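Long-range contact in hypothetical protein APE0754 (Aeropyrum pernix, PDB 1TUA), which is of unknown function but has two KH-type repeats and may bind RNA: residues K68-F74 / I88-V92. Sequence-based numbering, arbitrary orientation.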
# COMPACT_ATOMS: atom_id res chain seq x y z
N LYS A 68 1.22 -6.05 -6.22
CA LYS A 68 -0.13 -5.71 -5.78
C LYS A 68 -0.26 -4.20 -5.59
O LYS A 68 -1.26 -3.61 -5.98
CB LYS A 68 -0.48 -6.44 -4.48
CG LYS A 68 -1.86 -6.10 -3.94
CD LYS A 68 -2.14 -6.83 -2.63
CE LYS A 68 -3.52 -6.47 -2.07
NZ LYS A 68 -3.77 -7.08 -0.73
N ALA A 69 0.75 -3.59 -4.98
CA ALA A 69 0.75 -2.15 -4.74
C ALA A 69 0.69 -1.34 -6.05
O ALA A 69 0.00 -0.32 -6.12
CB ALA A 69 1.98 -1.74 -3.93
N ILE A 70 1.41 -1.79 -7.08
CA ILE A 70 1.39 -1.09 -8.36
C ILE A 70 0.01 -1.26 -9.01
O ILE A 70 -0.54 -0.32 -9.59
CB ILE A 70 2.48 -1.64 -9.31
CG1 ILE A 70 3.86 -1.30 -8.72
CG2 ILE A 70 2.31 -1.05 -10.73
CD1 ILE A 70 5.01 -1.98 -9.43
N SER A 71 -0.54 -2.46 -8.89
CA SER A 71 -1.88 -2.75 -9.43
C SER A 71 -2.92 -1.83 -8.79
O SER A 71 -3.83 -1.34 -9.45
CB SER A 71 -2.24 -4.22 -9.14
OG SER A 71 -3.54 -4.52 -9.62
N LEU A 72 -2.76 -1.58 -7.49
CA LEU A 72 -3.67 -0.71 -6.75
C LEU A 72 -3.57 0.77 -7.12
O LEU A 72 -4.47 1.56 -6.79
CB LEU A 72 -3.45 -0.88 -5.24
CG LEU A 72 -3.98 -2.20 -4.67
CD1 LEU A 72 -3.45 -2.40 -3.27
CD2 LEU A 72 -5.51 -2.17 -4.68
N GLY A 73 -2.50 1.15 -7.80
CA GLY A 73 -2.37 2.54 -8.21
C GLY A 73 -1.05 3.24 -7.90
O GLY A 73 -0.77 4.29 -8.47
N PHE A 74 -0.25 2.66 -7.01
CA PHE A 74 1.03 3.26 -6.66
C PHE A 74 2.03 3.19 -7.81
O PHE A 74 2.11 2.19 -8.51
CB PHE A 74 1.68 2.52 -5.48
CG PHE A 74 1.22 2.96 -4.13
CD1 PHE A 74 1.49 4.25 -3.66
CD2 PHE A 74 0.54 2.08 -3.29
CE1 PHE A 74 1.11 4.65 -2.38
CE2 PHE A 74 0.14 2.47 -2.01
CZ PHE A 74 0.43 3.76 -1.55
N ILE A 88 4.66 -2.62 5.28
CA ILE A 88 3.57 -3.47 4.84
C ILE A 88 2.56 -2.68 4.00
O ILE A 88 2.58 -1.45 3.95
CB ILE A 88 2.80 -4.10 6.03
CG1 ILE A 88 2.11 -3.01 6.85
CG2 ILE A 88 3.76 -4.89 6.91
CD1 ILE A 88 1.13 -3.53 7.86
N LEU A 89 1.67 -3.40 3.35
CA LEU A 89 0.64 -2.80 2.51
C LEU A 89 -0.72 -3.06 3.15
O LEU A 89 -1.08 -4.20 3.42
CB LEU A 89 0.68 -3.42 1.12
CG LEU A 89 -0.45 -3.04 0.15
CD1 LEU A 89 -0.37 -1.56 -0.19
CD2 LEU A 89 -0.31 -3.89 -1.11
N VAL A 90 -1.46 -1.98 3.40
CA VAL A 90 -2.79 -2.08 3.97
C VAL A 90 -3.74 -1.41 2.99
O VAL A 90 -3.40 -0.38 2.41
CB VAL A 90 -2.88 -1.36 5.32
CG1 VAL A 90 -4.33 -1.30 5.78
CG2 VAL A 90 -2.03 -2.10 6.34
N VAL A 91 -4.91 -2.00 2.80
CA VAL A 91 -5.87 -1.44 1.86
C VAL A 91 -7.23 -1.20 2.48
O VAL A 91 -7.73 -2.03 3.24
CB VAL A 91 -6.06 -2.37 0.64
CG1 VAL A 91 -7.09 -1.78 -0.31
CG2 VAL A 91 -4.73 -2.58 -0.07
N VAL A 92 -7.82 -0.06 2.15
CA VAL A 92 -9.16 0.29 2.62
C VAL A 92 -10.06 0.24 1.39
O VAL A 92 -9.89 1.02 0.46
CB VAL A 92 -9.20 1.70 3.23
CG1 VAL A 92 -10.63 2.09 3.55
CG2 VAL A 92 -8.37 1.75 4.50
O HOH W 1 -2.34 -6.09 1.36
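The interface between the two KH-like halves of this four-layer alpha-beta sandwich is formed in part where the C-terminal end of helix 57-72 packs on the edge strand 87-93, L89 meeting K68, A69, L72 and F74. Helix 68-72 and strand 88-92 run in roughly the same direction, 34° apart, with axes 10.3 Å apart at closest approach. L89 touches K68, A69 and L72 with CD2, and F74 with CD1. The CD2 methyl lies 3.8 Å from CD of K68, the K68 and L89 side chains crossing obliquely, and 4.2 Å from CB of A69; CD1 of L72 is at much the same distance from CD2, 4.1 Å. Two residues on, on the same face of the strand, V91 meets L72 tip to tip and tightly, CG2 to CD1 at 3.5 Å. The CG2 branch of V91 stands beside its own backbone N, because CG1 takes the position anti to it (chi1 179°). K68 is extended throughout, which carries NZ beyond the CD2 methyl to a water 2.7 Å away; that water donates to O of L89 at 3.1 Å, a polar bridge along the exposed border of an otherwise apolar contact. The helix ends in a Schellman motif at G73, with F74 N bonded to A69 O, and the chain turns to bring CE2 of F74 obliquely to within 4.5 Å of L89 CD1. L82 touches both A69 and L89, while L72 and F74 reach on to A139 of the neighbouring strand 137-141. The other face of strand 87-93 is backed by helix 144-158, where V90 packs on A147 and K151, leaving the sheet sandwiched between helices of both halves.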